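Local coordinates for Esterase/lipase-like protein (Caldicellulosiruptor lactoaceticus 6A, PDB 6A6O), which hydrolyses acetyl esters and beta-1,4-xylosides as a bifunctional acetyl esterase and xylosidase, at residues Leu169-His181 / Asp222-Ala234. Sequence-based numbering, arbitrary orientation.
Sequences LCYPVISLAEFAH and DSSVPVENSLLFA
N229 lays its side-chain amide against the backbone of I174, S175 and F179, in the loop that follows strand 167-170, and three hydrogen bonds cross there. Its OD1 accepts from S175 N at 2.9 Å, nearly in line with the C=O. I174 N also gives to OD1, at 3.1 Å, from well above the amide carbonyl plane. ND2 of N229 gives one proton to F179 O (2.9 Å) and the other to P226 O, both close to the amide plane. With N-H donors on OD1 and carbonyl acceptors on ND2, the amide flip is settled. A water joins OD1 to S175 O and H181 N.

Beside this amide, the F179 ring lies over E228: CB of E228 sits 3.6 Å from the ring centroid, 12° off the normal, a CH-pi contact. A bend at chi2 (97°) turns the E228 carboxylate back over the same ring, the planes 29° apart. On the buried side, F233 takes L169 CD1 over one face at 4.1 Å from its centroid, while I174 CD1 packs against F233 CD1.

At the other end, D222 OD1 accepts from S224 N, an Asx turn, and from V225 N, which extends it to an Asx motif; OD2 bonds H254. With S133, these two residues fit the Ser-His-Asp triad of an alpha/beta hydrolase. One buried amide, using both its O and its N-H groups, thus fixes I174, S175 and F179 relative to helix 228-239, just downstream of the probable triad acid.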
ATOM      1  N   LEU A 169      -1.255   7.481   0.049  1.00 20.34           N
ATOM      2  CA  LEU A 169      -2.146   7.105   1.139  1.00 23.25           C
ATOM      3  C   LEU A 169      -3.485   7.783   0.921  1.00 22.33           C
ATOM      4  O   LEU A 169      -3.551   9.012   0.851  1.00 21.19           O
ATOM      5  CB  LEU A 169      -1.569   7.517   2.493  1.00 20.27           C
ATOM      6  CG  LEU A 169      -0.194   6.922   2.778  1.00 21.69           C
ATOM      7  CD1 LEU A 169       0.332   7.468   4.108  1.00 22.76           C
ATOM      8  CD2 LEU A 169      -0.237   5.369   2.794  1.00 21.56           C
ATOM      9  N   CYS A 170      -4.548   6.990   0.840  1.00 18.90           N
ATOM     10  CA  CYS A 170      -5.878   7.489   0.510  1.00 20.92           C
ATOM     11  C   CYS A 170      -6.787   7.212   1.691  1.00 21.91           C
ATOM     12  O   CYS A 170      -7.004   6.043   2.039  1.00 21.09           O
ATOM     13  CB  CYS A 170      -6.414   6.816  -0.754  1.00 22.65           C
ATOM     14  SG  CYS A 170      -5.242   6.816  -2.140  1.00 23.39           S
ATOM     15  N   TYR A 171      -7.318   8.293   2.304  1.00 20.72           N
ATOM     16  CA  TYR A 171      -8.020   8.239   3.584  1.00 21.18           C
ATOM     17  C   TYR A 171      -7.480   7.121   4.481  1.00 20.96           C
ATOM     18  O   TYR A 171      -8.238   6.242   4.913  1.00 22.78           O
ATOM     19  CB  TYR A 171      -9.542   8.121   3.359  1.00 19.56           C
ATOM     20  CG  TYR A 171     -10.013   7.210   2.234  1.00 21.82           C
ATOM     21  CD1 TYR A 171     -10.209   5.835   2.451  1.00 23.33           C
ATOM     22  CD2 TYR A 171     -10.299   7.724   0.974  1.00 22.02           C
ATOM     23  CE1 TYR A 171     -10.660   5.007   1.423  1.00 21.72           C
ATOM     24  CE2 TYR A 171     -10.749   6.907  -0.057  1.00 23.21           C
ATOM     25  CZ  TYR A 171     -10.932   5.557   0.170  1.00 24.51           C
ATOM     26  OH  TYR A 171     -11.384   4.762  -0.864  1.00 24.56           O
ATOM     27  N   PRO A 172      -6.193   7.167   4.848  1.00 20.82           N
ATOM     28  CA  PRO A 172      -5.565   6.046   5.559  1.00 19.58           C
ATOM     29  C   PRO A 172      -5.908   5.942   7.040  1.00 20.02           C
ATOM     30  O   PRO A 172      -6.015   6.940   7.759  1.00 22.67           O
ATOM     31  CB  PRO A 172      -4.064   6.340   5.401  1.00 21.31           C
ATOM     32  CG  PRO A 172      -4.021   7.846   5.368  1.00 20.02           C
ATOM     33  CD  PRO A 172      -5.209   8.217   4.519  1.00 21.34           C
ATOM     34  N   VAL A 173      -6.071   4.693   7.480  1.00 21.76           N
ATOM     35  CA  VAL A 173      -5.859   4.327   8.873  1.00 21.02           C
ATOM     36  C   VAL A 173      -4.378   4.499   9.180  1.00 21.07           C
ATOM     37  O   VAL A 173      -3.530   3.981   8.453  1.00 21.25           O
ATOM     38  CB  VAL A 173      -6.317   2.878   9.094  1.00 22.46           C
ATOM     39  CG1 VAL A 173      -5.888   2.351  10.449  1.00 23.09           C
ATOM     40  CG2 VAL A 173      -7.846   2.772   8.889  1.00 24.44           C
ATOM     41  N   ILE A 174      -4.055   5.250  10.236  1.00 19.64           N
ATOM     42  CA  ILE A 174      -2.652   5.548  10.535  1.00 23.03           C
ATOM     43  C   ILE A 174      -2.383   5.220  11.994  1.00 21.67           C
ATOM     44  O   ILE A 174      -1.488   4.424  12.324  1.00 20.98           O
ATOM     45  CB  ILE A 174      -2.306   7.025  10.233  1.00 20.08           C
ATOM     46  CG1 ILE A 174      -2.303   7.302   8.724  1.00 19.99           C
ATOM     47  CG2 ILE A 174      -0.944   7.408  10.830  1.00 22.51           C
ATOM     48  CD1 ILE A 174      -1.195   6.582   7.929  1.00 21.84           C
ATOM     49  N   SER A 175      -3.159   5.842  12.876  1.00 21.15           N
ATOM     50  CA  SER A 175      -3.025   5.655  14.311  1.00 21.63           C
ATOM     51  C   SER A 175      -3.898   4.496  14.793  1.00 22.52           C
ATOM     52  O   SER A 175      -5.050   4.345  14.369  1.00 24.45           O
ATOM     53  CB  SER A 175      -3.414   6.943  15.038  1.00 22.85           C
ATOM     54  OG  SER A 175      -3.473   6.742  16.433  1.00 25.08           O
ATOM     55  N   LEU A 176      -3.347   3.690  15.694  1.00 21.26           N
ATOM     56  CA  LEU A 176      -4.069   2.552  16.249  1.00 22.02           C
ATOM     57  C   LEU A 176      -4.792   2.947  17.534  1.00 25.28           C
ATOM     58  O   LEU A 176      -5.780   2.322  17.920  1.00 23.74           O
ATOM     59  CB  LEU A 176      -3.112   1.389  16.519  1.00 21.99           C
ATOM     60  CG  LEU A 176      -2.793   0.485  15.327  1.00 25.32           C
ATOM     61  CD1 LEU A 176      -2.556  -0.946  15.785  1.00 26.03           C
ATOM     62  CD2 LEU A 176      -3.907   0.545  14.293  1.00 25.12           C
ATOM     63  N   ALA A 177      -4.291   3.989  18.191  1.00 26.79           N
ATOM     64  CA  ALA A 177      -4.885   4.475  19.433  1.00 26.19           C
ATOM     65  C   ALA A 177      -5.789   5.674  19.169  1.00 26.98           C
ATOM     66  O   ALA A 177      -6.915   5.522  18.698  1.00 28.83           O
ATOM     67  CB  ALA A 177      -3.799   4.835  20.435  1.00 28.58           C
ATOM     68  N   GLU A 178      -5.291   6.867  19.479  1.00 27.16           N
ATOM     69  CA  GLU A 178      -6.055   8.090  19.265  1.00 29.30           C
ATOM     70  C   GLU A 178      -6.501   8.175  17.811  1.00 28.77           C
ATOM     71  O   GLU A 178      -5.715   7.920  16.898  1.00 28.02           O
ATOM     72  CB  GLU A 178      -5.222   9.318  19.634  1.00 29.80           C
ATOM     73  CG  GLU A 178      -5.854  10.640  19.234  1.00 34.31           C
ATOM     74  CD  GLU A 178      -6.194  11.509  20.429  1.00 40.48           C
ATOM     75  OE1 GLU A 178      -5.375  12.381  20.784  1.00 44.95           O
ATOM     76  OE2 GLU A 178      -7.282  11.319  21.014  1.00 39.35           O
ATOM     77  N   PHE A 179      -7.764   8.531  17.597  1.00 30.89           N
ATOM     78  CA  PHE A 179      -8.301   8.632  16.239  1.00 28.07           C
ATOM     79  C   PHE A 179      -8.252   7.312  15.479  1.00 28.43           C
ATOM     80  O   PHE A 179      -8.340   7.308  14.253  1.00 28.56           O
ATOM     81  CB  PHE A 179      -7.580   9.718  15.422  1.00 27.16           C
ATOM     82  CG  PHE A 179      -7.374  11.004  16.172  1.00 29.35           C
ATOM     83  CD1 PHE A 179      -8.453  11.788  16.547  1.00 28.55           C
ATOM     84  CD2 PHE A 179      -6.094  11.433  16.490  1.00 29.29           C
ATOM     85  CE1 PHE A 179      -8.262  12.967  17.236  1.00 33.57           C
ATOM     86  CE2 PHE A 179      -5.895  12.613  17.172  1.00 31.06           C
ATOM     87  CZ  PHE A 179      -6.977  13.382  17.544  1.00 33.60           C
ATOM     88  N   ALA A 180      -8.152   6.186  16.179  1.00 26.79           N
ATOM     89  CA  ALA A 180      -8.082   4.889  15.521  1.00 27.86           C
ATOM     90  C   ALA A 180      -9.427   4.482  14.929  1.00 28.39           C
ATOM     91  O   ALA A 180     -10.485   4.753  15.500  1.00 28.40           O
ATOM     92  CB  ALA A 180      -7.637   3.822  16.512  1.00 25.97           C
ATOM     93  N   HIS A 181      -9.376   3.823  13.774  1.00 25.58           N
ATOM     94  CA  HIS A 181     -10.507   3.024  13.315  1.00 25.71           C
ATOM     95  C   HIS A 181     -10.533   1.748  14.148  1.00 27.96           C
ATOM     96  O   HIS A 181      -9.670   0.882  13.984  1.00 27.87           O
ATOM     97  CB  HIS A 181     -10.368   2.716  11.826  1.00 27.42           C
ATOM     98  CG  HIS A 181     -11.560   2.022  11.246  1.00 29.45           C
ATOM     99  ND1 HIS A 181     -11.618   0.654  11.082  1.00 31.13           N
ATOM    100  CD2 HIS A 181     -12.756   2.503  10.825  1.00 30.22           C
ATOM    101  CE1 HIS A 181     -12.791   0.324  10.574  1.00 29.96           C
ATOM    102  NE2 HIS A 181     -13.501   1.426  10.409  1.00 36.25           N
ATOM    103  N   ASP A 222     -14.750  12.850   7.072  1.00 24.00           N
ATOM    104  CA  ASP A 222     -14.730  11.392   7.114  1.00 25.91           C
ATOM    105  C   ASP A 222     -15.125  10.914   8.505  1.00 24.80           C
ATOM    106  O   ASP A 222     -14.460  11.235   9.493  1.00 25.32           O
ATOM    107  CB  ASP A 222     -13.325  10.890   6.744  1.00 22.76           C
ATOM    108  CG  ASP A 222     -13.259   9.384   6.534  1.00 23.46           C
ATOM    109  OD1 ASP A 222     -13.980   8.636   7.223  1.00 26.41           O
ATOM    110  OD2 ASP A 222     -12.451   8.936   5.686  1.00 24.95           O
ATOM    111  N   SER A 223     -16.243  10.192   8.586  1.00 26.71           N
ATOM    112  CA  SER A 223     -16.767   9.745   9.872  1.00 27.66           C
ATOM    113  C   SER A 223     -16.329   8.338  10.238  1.00 29.72           C
ATOM    114  O   SER A 223     -16.618   7.883  11.355  1.00 32.93           O
ATOM    115  CB  SER A 223     -18.303   9.832   9.887  1.00 29.97           C
ATOM    116  OG  SER A 223     -18.880   9.001   8.893  1.00 34.55           O
ATOM    117  N   SER A 224     -15.630   7.637   9.346  1.00 26.09           N
ATOM    118  CA  SER A 224     -15.107   6.320   9.681  1.00 25.52           C
ATOM    119  C   SER A 224     -13.653   6.371  10.112  1.00 28.20           C
ATOM    120  O   SER A 224     -13.267   5.717  11.081  1.00 24.84           O
ATOM    121  CB  SER A 224     -15.235   5.360   8.496  1.00 27.48           C
ATOM    122  OG  SER A 224     -16.586   5.246   8.112  1.00 37.31           O
ATOM    123  N   VAL A 225     -12.835   7.117   9.381  1.00 24.44           N
ATOM    124  CA  VAL A 225     -11.410   7.188   9.669  1.00 23.15           C
ATOM    125  C   VAL A 225     -11.105   8.673   9.788  1.00 21.74           C
ATOM    126  O   VAL A 225     -11.125   9.396   8.778  1.00 23.24           O
ATOM    127  CB  VAL A 225     -10.564   6.500   8.583  1.00 22.66           C
ATOM    128  CG1 VAL A 225      -9.064   6.681   8.881  1.00 24.42           C
ATOM    129  CG2 VAL A 225     -10.895   5.000   8.500  1.00 26.89           C
ATOM    130  N   PRO A 226     -10.886   9.170  11.003  1.00 23.16           N
ATOM    131  CA  PRO A 226     -10.702  10.616  11.202  1.00 21.99           C
ATOM    132  C   PRO A 226      -9.576  11.159  10.343  1.00 22.78           C
ATOM    133  O   PRO A 226      -8.530  10.527  10.203  1.00 20.65           O
ATOM    134  CB  PRO A 226     -10.356  10.723  12.690  1.00 23.95           C
ATOM    135  CG  PRO A 226     -10.996   9.506  13.308  1.00 26.39           C
ATOM    136  CD  PRO A 226     -10.879   8.419  12.271  1.00 26.29           C
ATOM    137  N   VAL A 227      -9.805  12.349   9.775  1.00 21.60           N
ATOM    138  CA  VAL A 227      -8.790  13.046   8.990  1.00 21.64           C
ATOM    139  C   VAL A 227      -7.523  13.292   9.800  1.00 22.19           C
ATOM    140  O   VAL A 227      -6.440  13.452   9.222  1.00 21.83           O
ATOM    141  CB  VAL A 227      -9.394  14.365   8.452  1.00 22.82           C
ATOM    142  CG1 VAL A 227      -9.726  15.315   9.611  1.00 21.39           C
ATOM    143  CG2 VAL A 227      -8.477  15.043   7.414  1.00 22.57           C
ATOM    144  N   GLU A 228      -7.630  13.334  11.132  1.00 20.58           N
ATOM    145  CA  GLU A 228      -6.437  13.445  11.972  1.00 21.11           C
ATOM    146  C   GLU A 228      -5.377  12.398  11.630  1.00 24.52           C
ATOM    147  O   GLU A 228      -4.184  12.629  11.850  1.00 21.18           O
ATOM    148  CB  GLU A 228      -6.823  13.298  13.440  1.00 23.11           C
ATOM    149  CG  GLU A 228      -7.520  14.528  14.006  1.00 25.16           C
ATOM    150  CD  GLU A 228      -9.035  14.398  14.009  1.00 27.80           C
ATOM    151  OE1 GLU A 228      -9.600  13.766  13.086  1.00 24.41           O
ATOM    152  OE2 GLU A 228      -9.672  14.940  14.937  1.00 29.97           O
ATOM    153  N   ASN A 229      -5.786  11.240  11.105  1.00 21.62           N
ATOM    154  CA  ASN A 229      -4.808  10.212  10.749  1.00 20.79           C
ATOM    155  C   ASN A 229      -3.835  10.716   9.686  1.00 19.75           C
ATOM    156  O   ASN A 229      -2.616  10.518   9.802  1.00 21.37           O
ATOM    157  CB  ASN A 229      -5.538   8.945  10.275  1.00 20.90           C
ATOM    158  CG  ASN A 229      -6.122   8.157  11.429  1.00 21.44           C
ATOM    159  OD1 ASN A 229      -5.427   7.368  12.049  1.00 21.65           O
ATOM    160  ND2 ASN A 229      -7.405   8.386  11.737  1.00 21.61           N
ATOM    161  N   SER A 230      -4.354  11.372   8.640  1.00 20.62           N
ATOM    162  CA  SER A 230      -3.489  11.933   7.607  1.00 21.06           C
ATOM    163  C   SER A 230      -2.688  13.110   8.140  1.00 20.55           C
ATOM    164  O   SER A 230      -1.522  13.274   7.779  1.00 21.28           O
ATOM    165  CB  SER A 230      -4.296  12.373   6.388  1.00 20.24           C
ATOM    166  OG  SER A 230      -4.737  11.242   5.657  1.00 22.53           O
ATOM    167  N   LEU A 231      -3.305  13.949   8.979  1.00 20.60           N
ATOM    168  CA  LEU A 231      -2.584  15.083   9.549  1.00 20.46           C
ATOM    169  C   LEU A 231      -1.413  14.618  10.421  1.00 22.18           C
ATOM    170  O   LEU A 231      -0.326  15.215  10.382  1.00 21.08           O
ATOM    171  CB  LEU A 231      -3.552  15.965  10.353  1.00 18.67           C
ATOM    172  CG  LEU A 231      -4.654  16.635   9.524  1.00 21.16           C
ATOM    173  CD1 LEU A 231      -5.710  17.287  10.439  1.00 22.61           C
ATOM    174  CD2 LEU A 231      -4.022  17.671   8.591  1.00 23.75           C
ATOM    175  N   LEU A 232      -1.618  13.563  11.219  1.00 20.59           N
ATOM    176  CA  LEU A 232      -0.536  13.027  12.047  1.00 21.54           C
ATOM    177  C   LEU A 232       0.611  12.501  11.193  1.00 21.36           C
ATOM    178  O   LEU A 232       1.786  12.701  11.529  1.00 21.73           O
ATOM    179  CB  LEU A 232      -1.055  11.907  12.959  1.00 23.34           C
ATOM    180  CG  LEU A 232      -1.889  12.312  14.172  1.00 26.72           C
ATOM    181  CD1 LEU A 232      -2.493  11.072  14.823  1.00 27.24           C
ATOM    182  CD2 LEU A 232      -1.024  13.060  15.160  1.00 29.07           C
ATOM    183  N   PHE A 233       0.298  11.784  10.110  1.00 19.73           N
ATOM    184  CA  PHE A 233       1.374  11.255   9.285  1.00 22.53           C
ATOM    185  C   PHE A 233       2.129  12.394   8.606  1.00 24.17           C
ATOM    186  O   PHE A 233       3.365  12.363   8.519  1.00 22.78           O
ATOM    187  CB  PHE A 233       0.823  10.252   8.263  1.00 20.91           C
ATOM    188  CG  PHE A 233       1.862   9.293   7.735  1.00 22.32           C
ATOM    189  CD1 PHE A 233       2.246   8.184   8.486  1.00 20.90           C
ATOM    190  CD2 PHE A 233       2.438   9.488   6.487  1.00 22.57           C
ATOM    191  CE1 PHE A 233       3.199   7.286   7.997  1.00 22.44           C
ATOM    192  CE2 PHE A 233       3.401   8.604   5.994  1.00 22.02           C
ATOM    193  CZ  PHE A 233       3.778   7.498   6.754  1.00 22.89           C
ATOM    194  N   ALA A 234       1.406  13.433   8.178  1.00 21.25           N
ATOM    195  CA  ALA A 234       2.048  14.601   7.578  1.00 20.09           C
ATOM    196  C   ALA A 234       2.989  15.287   8.566  1.00 21.24           C
ATOM    197  O   ALA A 234       4.116  15.655   8.207  1.00 21.63           O
ATOM    198  CB  ALA A 234       0.977  15.576   7.075  1.00 21.71           C
TER
HETATM  199  O   HOH W   1      -6.889   4.873  12.329  1.00 23.84           O